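Local coordinates for ATP-dependent RNA helicase HrpB (Escherichia coli, PDB 6EUD), which hydrolyses ATP to ADP and phosphate as a bacterial DExH-box NTPase of the DEAH/RHA helicase group, with single-stranded RNA binding and RNA helicase activity, at residues R189-P194 against L336-K341; L220-V225 against V291-E296. All blocks are in the same frame, centred on the assembly; numbering follows the deposited sequence.

Contact 1: residues R189-P194 against L336-K341; sequences RYLPLP and LHLIAK. With EDO (1,2-ethanediol), chain B.
Tyr190 lies alongside His337 on one face of a parallel strand pair, and Lys341 covers the tyrosine. The two rings point the same way with planes 24° apart, but barely overlap; the nearer touch is Tyr190 CD1 on His337 CB at 3.6 Å. Lys341 CA sits over a face of the phenol, 4.1 Å from the Tyr190 ring centroid, in a CH-pi contact, and Lys341 CB and CG continue over the CD2-CE2 rim before the extended chain departs. Ile339 O meets the ring at its edge, in plane. On the other sheet face Leu336 CD1 packs against Leu191 CB at 3.8 Å, put there by a CG anti to the backbone N (chi1 174°). Leu338 crosses Leu193, Leu338 CB lying 4.0 Å from Leu193 CG and Leu338 CD1 reaching both methyls, while Leu338 CA makes a CA-H...O contact with Leu191 O. His337 N bonds to Arg189 O, 2.8 Å and nearly straight at 177°; Leu191 N bonds to His337 O, 3.0 Å, and weakly to Ile339 O. One water bridges Leu193 N and Leu338 O. Arg189, salt-bridged to Glu187 and Glu214, donates from NH1 to O1 of an ethanediol, probably from the crystallisation liquor. An inverse gamma turn at Leu338 leads toward helix 341-346. Helix 199-213 packs on the Leu336 face and helix 317-325 on the His337 face of the RecA-like C-terminal helicase domain sheet, where strand 333-337 runs parallel between strands 186-190 and 287-302.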
ATOM      1  N   ARG A 189      29.940   4.486  15.788  1.00 28.60           N
ATOM      2  CA  ARG A 189      30.845   4.924  14.718  1.00 29.72           C
ATOM      3  C   ARG A 189      30.198   4.722  13.348  1.00 30.77           C
ATOM      4  O   ARG A 189      29.266   3.941  13.197  1.00 33.92           O
ATOM      5  CB  ARG A 189      32.170   4.162  14.790  1.00 32.81           C
ATOM      6  CG  ARG A 189      32.868   4.264  16.156  1.00 33.96           C
ATOM      7  CD  ARG A 189      34.121   3.400  16.205  1.00 36.78           C
ATOM      8  NE  ARG A 189      34.768   3.458  17.518  1.00 37.84           N
ATOM      9  CZ  ARG A 189      35.818   2.722  17.867  1.00 34.35           C
ATOM     10  NH1 ARG A 189      36.335   1.854  17.013  1.00 36.22           N
ATOM     11  NH2 ARG A 189      36.337   2.838  19.080  1.00 32.82           N
ATOM     12  N   TYR A 190      30.685   5.445  12.352  1.00 28.40           N
ATOM     13  CA  TYR A 190      30.082   5.420  11.031  1.00 24.89           C
ATOM     14  C   TYR A 190      31.152   5.304   9.983  1.00 25.23           C
ATOM     15  O   TYR A 190      32.250   5.822  10.156  1.00 32.59           O
ATOM     16  CB  TYR A 190      29.223   6.664  10.824  1.00 22.92           C
ATOM     17  CG  TYR A 190      28.040   6.657  11.773  1.00 28.47           C
ATOM     18  CD1 TYR A 190      26.833   6.067  11.404  1.00 27.51           C
ATOM     19  CD2 TYR A 190      28.143   7.182  13.069  1.00 25.44           C
ATOM     20  CE1 TYR A 190      25.724   6.040  12.285  1.00 27.51           C
ATOM     21  CE2 TYR A 190      27.032   7.156  13.967  1.00 23.44           C
ATOM     22  CZ  TYR A 190      25.835   6.575  13.564  1.00 29.66           C
ATOM     23  OH  TYR A 190      24.747   6.520  14.424  1.00 32.63           O
ATOM     24  N   LEU A 191      30.833   4.580   8.917  1.00 26.99           N
ATOM     25  CA  LEU A 191      31.767   4.239   7.862  1.00 25.50           C
ATOM     26  C   LEU A 191      30.986   3.898   6.611  1.00 27.90           C
ATOM     27  O   LEU A 191      30.463   2.792   6.494  1.00 29.48           O
ATOM     28  CB  LEU A 191      32.649   3.046   8.259  1.00 29.07           C
ATOM     29  CG  LEU A 191      33.629   2.618   7.145  1.00 35.76           C
ATOM     30  CD1 LEU A 191      34.783   3.640   6.970  1.00 28.02           C
ATOM     31  CD2 LEU A 191      34.193   1.217   7.373  1.00 33.05           C
ATOM     32  N   PRO A 192      30.909   4.837   5.660  1.00 26.96           N
ATOM     33  CA  PRO A 192      30.206   4.517   4.414  1.00 31.91           C
ATOM     34  C   PRO A 192      30.986   3.478   3.634  1.00 34.06           C
ATOM     35  O   PRO A 192      32.202   3.473   3.753  1.00 33.69           O
ATOM     36  CB  PRO A 192      30.160   5.857   3.665  1.00 31.56           C
ATOM     37  CG  PRO A 192      31.328   6.622   4.200  1.00 32.53           C
ATOM     38  CD  PRO A 192      31.525   6.176   5.632  1.00 27.58           C
ATOM     39  N   LEU A 193      30.309   2.613   2.874  1.00 36.66           N
ATOM     40  CA  LEU A 193      30.997   1.640   2.025  1.00 29.79           C
ATOM     41  C   LEU A 193      31.315   2.288   0.684  1.00 31.45           C
ATOM     42  O   LEU A 193      30.492   3.011   0.129  1.00 28.54           O
ATOM     43  CB  LEU A 193      30.151   0.378   1.845  1.00 25.99           C
ATOM     44  CG  LEU A 193      29.778  -0.245   3.196  1.00 26.55           C
ATOM     45  CD1 LEU A 193      28.848  -1.420   3.056  1.00 24.43           C
ATOM     46  CD2 LEU A 193      31.045  -0.660   3.947  1.00 26.27           C
ATOM     47  N   PRO A 194      32.523   2.046   0.162  1.00 33.03           N
ATOM     48  CA  PRO A 194      32.860   2.671  -1.121  1.00 33.37           C
ATOM     49  C   PRO A 194      32.021   2.143  -2.288  1.00 36.48           C
ATOM     50  O   PRO A 194      31.656   0.964  -2.325  1.00 34.48           O
ATOM     51  CB  PRO A 194      34.352   2.336  -1.300  1.00 30.77           C
ATOM     52  CG  PRO A 194      34.600   1.200  -0.415  1.00 35.53           C
ATOM     53  CD  PRO A 194      33.644   1.290   0.733  1.00 32.20           C
ATOM     54  N   LEU A 336      29.520  -0.163  14.933  1.00 28.01           N
ATOM     55  CA  LEU A 336      29.927   0.456  13.678  1.00 29.95           C
ATOM     56  C   LEU A 336      28.813   0.347  12.610  1.00 33.63           C
ATOM     57  O   LEU A 336      28.431  -0.763  12.192  1.00 34.13           O
ATOM     58  CB  LEU A 336      31.229  -0.189  13.168  1.00 25.58           C
ATOM     59  CG  LEU A 336      31.717   0.261  11.782  1.00 27.04           C
ATOM     60  CD1 LEU A 336      32.037   1.773  11.749  1.00 26.71           C
ATOM     61  CD2 LEU A 336      32.928  -0.545  11.319  1.00 22.61           C
ATOM     62  N   HIS A 337      28.284   1.488  12.180  1.00 28.57           N
ATOM     63  CA  HIS A 337      27.239   1.491  11.169  1.00 22.03           C
ATOM     64  C   HIS A 337      27.827   1.773   9.789  1.00 21.95           C
ATOM     65  O   HIS A 337      28.496   2.776   9.591  1.00 29.27           O
ATOM     66  CB  HIS A 337      26.154   2.507  11.546  1.00 24.51           C
ATOM     67  CG  HIS A 337      25.571   2.275  12.921  1.00 31.42           C
ATOM     68  ND1 HIS A 337      24.517   1.409  13.156  1.00 34.62           N
ATOM     69  CD2 HIS A 337      25.920   2.769  14.134  1.00 24.08           C
ATOM     70  CE1 HIS A 337      24.231   1.394  14.445  1.00 28.77           C
ATOM     71  NE2 HIS A 337      25.067   2.214  15.062  1.00 28.34           N
ATOM     72  N   LEU A 338      27.570   0.886   8.832  1.00 26.34           N
ATOM     73  CA  LEU A 338      28.166   0.990   7.499  1.00 26.81           C
ATOM     74  C   LEU A 338      27.465   1.979   6.547  1.00 33.10           C
ATOM     75  O   LEU A 338      27.199   1.670   5.369  1.00 31.12           O
ATOM     76  CB  LEU A 338      28.204  -0.388   6.860  1.00 23.18           C
ATOM     77  CG  LEU A 338      29.023  -1.365   7.697  1.00 27.64           C
ATOM     78  CD1 LEU A 338      29.180  -2.694   6.942  1.00 25.91           C
ATOM     79  CD2 LEU A 338      30.364  -0.755   8.072  1.00 22.05           C
ATOM     80  N   ILE A 339      27.171   3.164   7.078  1.00 22.09           N
ATOM     81  CA  ILE A 339      26.733   4.304   6.297  1.00 22.56           C
ATOM     82  C   ILE A 339      27.383   5.552   6.867  1.00 25.78           C
ATOM     83  O   ILE A 339      27.867   5.542   7.996  1.00 22.61           O
ATOM     84  CB  ILE A 339      25.205   4.474   6.309  1.00 25.14           C
ATOM     85  CG1 ILE A 339      24.707   4.691   7.748  1.00 26.99           C
ATOM     86  CG2 ILE A 339      24.523   3.271   5.664  1.00 23.26           C
ATOM     87  CD1 ILE A 339      23.218   4.830   7.835  1.00 25.60           C
ATOM     88  N   ALA A 340      27.400   6.627   6.090  1.00 29.39           N
ATOM     89  CA  ALA A 340      27.881   7.905   6.601  1.00 29.84           C
ATOM     90  C   ALA A 340      26.986   8.386   7.734  1.00 30.49           C
ATOM     91  O   ALA A 340      25.781   8.099   7.730  1.00 32.91           O
ATOM     92  CB  ALA A 340      27.919   8.925   5.499  1.00 29.17           C
ATOM     93  N   LYS A 341      27.553   9.119   8.692  1.00 32.38           N
ATOM     94  CA  LYS A 341      26.769   9.618   9.830  1.00 32.37           C
ATOM     95  C   LYS A 341      25.587  10.514   9.407  1.00 32.36           C
ATOM     96  O   LYS A 341      24.469  10.380   9.928  1.00 33.29           O
ATOM     97  CB  LYS A 341      27.658  10.379  10.804  1.00 29.18           C
ATOM     98  CG  LYS A 341      26.908  10.818  12.040  1.00 32.94           C
ATOM     99  CD  LYS A 341      27.838  11.537  12.983  1.00 45.25           C
ATOM    100  CE  LYS A 341      27.169  11.863  14.303  1.00 50.95           C
ATOM    101  NZ  LYS A 341      28.179  12.432  15.244  1.00 58.46           N
TER
HETATM  102  C1  EDO B 901      37.126   0.753  13.415  1.00 51.30           C
HETATM  103  O1  EDO B 901      36.392   1.761  14.061  1.00 49.72           O
HETATM  104  C2  EDO B 901      36.730   0.712  11.935  1.00 51.35           C
HETATM  105  O2  EDO B 901      36.918   1.993  11.320  1.00 48.91           O
HETATM  106  O   HOH W   1      27.501   2.949   2.871  1.00 29.49           O

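Contact 2: residues L220-V225 against V291-E296; sequences LFLPGV and VDCAQE
Leu220 and Val291 meet on one face of two parallel strands, CD1 of the leucine lying 3.6 Å from CG1 of the valine. With its CG anti to the backbone N (chi1 170°), Leu220 brings this methyl toward Val291, where it also rests 3.4 Å from Val291 O. Further along, Leu222 CD2 touches Cys293 CB at 4.0 Å, and Cys293 SG lies 3.8 Å from CD of Pro223, the residue after Leu222. Pro223 CG reaches on to the backbone at Gln295 O. Helix 199-213 packs over this apolar side through Val203, Thr207 and Phe199. Between the backbones, Phe221 N donates to Val291 O at 2.9 Å; the next bond, Cys293 N to Phe221 O, is weak at 3.4 Å, as the strands begin to part. The polar edge is Asp292, on the same face as Phe221. Its OD1 accepts from Ala294 N at 2.9 Å, from above the carboxylate plane, closing an Asx turn where the strand is interrupted. The same carboxylate forms a salt bridge with Arg323 and a hydrogen bond with His337, so both oxygens are held. These are neighbouring parallel strands of the RecA-like C-terminal helicase domain, and strand 217-221 passes through Gly224, the N-cap, into helix 225-236; Phe221 lies about 11 Å from Thr32 of the predicted ATP site, side chain to side chain.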
ATOM      1  N   LEU A 220      27.292  -9.094  13.549  1.00 31.85           N
ATOM      2  CA  LEU A 220      27.184  -8.445  12.252  1.00 31.05           C
ATOM      3  C   LEU A 220      25.770  -8.602  11.693  1.00 31.03           C
ATOM      4  O   LEU A 220      25.338  -9.727  11.442  1.00 34.14           O
ATOM      5  CB  LEU A 220      28.218  -9.045  11.293  1.00 28.76           C
ATOM      6  CG  LEU A 220      28.152  -8.707   9.809  1.00 32.60           C
ATOM      7  CD1 LEU A 220      28.209  -7.196   9.571  1.00 29.26           C
ATOM      8  CD2 LEU A 220      29.297  -9.432   9.075  1.00 34.33           C
ATOM      9  N   PHE A 221      25.060  -7.491  11.509  1.00 27.28           N
ATOM     10  CA  PHE A 221      23.708  -7.525  10.947  1.00 29.90           C
ATOM     11  C   PHE A 221      23.763  -7.400   9.440  1.00 32.00           C
ATOM     12  O   PHE A 221      24.380  -6.480   8.935  1.00 31.66           O
ATOM     13  CB  PHE A 221      22.827  -6.405  11.529  1.00 29.33           C
ATOM     14  CG  PHE A 221      22.454  -6.607  12.998  1.00 30.83           C
ATOM     15  CD1 PHE A 221      23.120  -5.909  14.015  1.00 28.50           C
ATOM     16  CD2 PHE A 221      21.438  -7.492  13.360  1.00 30.95           C
ATOM     17  CE1 PHE A 221      22.776  -6.086  15.369  1.00 27.07           C
ATOM     18  CE2 PHE A 221      21.085  -7.678  14.709  1.00 27.15           C
ATOM     19  CZ  PHE A 221      21.752  -6.973  15.714  1.00 24.31           C
ATOM     20  N   LEU A 222      23.115  -8.334   8.737  1.00 32.92           N
ATOM     21  CA  LEU A 222      23.057  -8.353   7.275  1.00 29.64           C
ATOM     22  C   LEU A 222      21.602  -8.490   6.802  1.00 33.51           C
ATOM     23  O   LEU A 222      20.730  -8.861   7.594  1.00 35.07           O
ATOM     24  CB  LEU A 222      23.928  -9.497   6.750  1.00 29.51           C
ATOM     25  CG  LEU A 222      25.395  -9.202   7.041  1.00 24.80           C
ATOM     26  CD1 LEU A 222      26.317 -10.370   6.725  1.00 24.64           C
ATOM     27  CD2 LEU A 222      25.789  -7.942   6.256  1.00 24.03           C
ATOM     28  N   PRO A 223      21.324  -8.192   5.513  1.00 34.62           N
ATOM     29  CA  PRO A 223      19.921  -8.217   5.061  1.00 35.50           C
ATOM     30  C   PRO A 223      19.298  -9.621   4.963  1.00 42.11           C
ATOM     31  O   PRO A 223      18.107  -9.770   5.237  1.00 49.87           O
ATOM     32  CB  PRO A 223      19.990  -7.584   3.665  1.00 33.71           C
ATOM     33  CG  PRO A 223      21.319  -6.839   3.622  1.00 27.76           C
ATOM     34  CD  PRO A 223      22.227  -7.660   4.472  1.00 31.43           C
ATOM     35  N   GLY A 224      20.072 -10.620   4.555  1.00 36.45           N
ATOM     36  CA  GLY A 224      19.543 -11.959   4.424  1.00 34.42           C
ATOM     37  C   GLY A 224      20.584 -13.054   4.308  1.00 40.00           C
ATOM     38  O   GLY A 224      21.794 -12.794   4.322  1.00 42.45           O
ATOM     39  N   VAL A 225      20.098 -14.286   4.172  1.00 37.46           N
ATOM     40  CA  VAL A 225      20.937 -15.471   4.134  1.00 32.79           C
ATOM     41  C   VAL A 225      22.016 -15.428   3.061  1.00 28.79           C
ATOM     42  O   VAL A 225      23.188 -15.741   3.315  1.00 33.48           O
ATOM     43  CB  VAL A 225      20.082 -16.718   3.926  1.00 41.65           C
ATOM     44  CG1 VAL A 225      20.971 -17.983   3.830  1.00 42.91           C
ATOM     45  CG2 VAL A 225      19.088 -16.852   5.071  1.00 43.80           C
ATOM     46  N   VAL A 291      28.548  -4.735  14.121  1.00 30.06           N
ATOM     47  CA  VAL A 291      28.691  -4.116  12.822  1.00 26.72           C
ATOM     48  C   VAL A 291      27.343  -4.196  12.147  1.00 27.47           C
ATOM     49  O   VAL A 291      26.792  -5.269  11.941  1.00 30.69           O
ATOM     50  CB  VAL A 291      29.796  -4.775  11.945  1.00 27.07           C
ATOM     51  CG1 VAL A 291      29.831  -4.120  10.561  1.00 25.40           C
ATOM     52  CG2 VAL A 291      31.169  -4.670  12.634  1.00 23.08           C
ATOM     53  N   ASP A 292      26.822  -3.027  11.810  1.00 27.53           N
ATOM     54  CA  ASP A 292      25.481  -2.873  11.284  1.00 28.31           C
ATOM     55  C   ASP A 292      25.529  -2.338   9.841  1.00 31.66           C
ATOM     56  O   ASP A 292      25.926  -1.170   9.596  1.00 29.51           O
ATOM     57  CB  ASP A 292      24.672  -1.937  12.202  1.00 26.84           C
ATOM     58  CG  ASP A 292      23.328  -1.548  11.606  1.00 31.32           C
ATOM     59  OD1 ASP A 292      22.725  -2.369  10.876  1.00 35.88           O
ATOM     60  OD2 ASP A 292      22.875  -0.415  11.868  1.00 28.91           O
ATOM     61  N   CYS A 293      25.148  -3.187   8.887  1.00 28.61           N
ATOM     62  CA  CYS A 293      25.159  -2.783   7.476  1.00 35.47           C
ATOM     63  C   CYS A 293      24.093  -1.712   7.198  1.00 33.40           C
ATOM     64  O   CYS A 293      24.109  -1.082   6.151  1.00 35.18           O
ATOM     65  CB  CYS A 293      24.940  -3.996   6.547  1.00 38.39           C
ATOM     66  SG  CYS A 293      23.254  -4.633   6.453  1.00 75.45           S
ATOM     67  N   ALA A 294      23.166  -1.547   8.143  1.00 34.86           N
ATOM     68  CA  ALA A 294      22.059  -0.575   8.089  1.00 36.58           C
ATOM     69  C   ALA A 294      21.092  -0.787   6.930  1.00 40.96           C
ATOM     70  O   ALA A 294      20.418   0.157   6.518  1.00 43.28           O
ATOM     71  CB  ALA A 294      22.598   0.853   8.052  1.00 29.85           C
ATOM     72  N   GLN A 295      21.002  -2.019   6.429  1.00 42.90           N
ATOM     73  CA  GLN A 295      20.100  -2.344   5.324  1.00 45.59           C
ATOM     74  C   GLN A 295      19.212  -3.536   5.622  1.00 49.97           C
ATOM     75  O   GLN A 295      19.699  -4.610   5.942  1.00 54.36           O
ATOM     76  CB  GLN A 295      20.898  -2.576   4.051  1.00 45.80           C
ATOM     77  CG  GLN A 295      21.381  -1.259   3.504  1.00 56.04           C
ATOM     78  CD  GLN A 295      22.197  -1.385   2.263  1.00 61.67           C
ATOM     79  OE1 GLN A 295      22.420  -2.491   1.761  1.00 62.76           O
ATOM     80  NE2 GLN A 295      22.659  -0.245   1.747  1.00 62.64           N
ATOM     81  N   GLU A 296      17.903  -3.308   5.535  1.00 49.21           N
ATOM     82  CA  GLU A 296      16.873  -4.308   5.791  1.00 46.98           C
ATOM     83  C   GLU A 296      16.348  -4.886   4.484  1.00 44.69           C
ATOM     84  O   GLU A 296      16.424  -4.247   3.427  1.00 41.37           O
ATOM     85  CB  GLU A 296      15.697  -3.689   6.558  1.00 53.69           C
ATOM     86  CG  GLU A 296      15.617  -4.007   8.042  1.00 65.62           C
ATOM     87  CD  GLU A 296      14.594  -3.134   8.762  1.00 74.45           C
ATOM     88  OE1 GLU A 296      13.925  -2.325   8.079  1.00 73.70           O
ATOM     89  OE2 GLU A 296      14.475  -3.237  10.007  1.00 83.80           O
TER

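How the contacts relate
After the N-terminal sheet, strand 186-190 opens the loop that strand 333-337 closes in contact 1, with 141 residues between its segments. Contact 2 is nested inside it: strand 217-221 pairs with strand 287-302 after 65 intervening residues. Both belong to one sheet, in which strand 287-302 lies between strands 217-221 and 333-337, and their centres are about 12 Å apart. The two contacts meet directly at this junction, where Leu338 N hydrogen-bonds to Asp292 O and Ile339 CG2 packs on Ala294 CB. Together they join four neighbouring parallel strands of the C-terminal helicase domain to helices 199-213 and 317-325, both from within the larger loop and each shared by the two contacts.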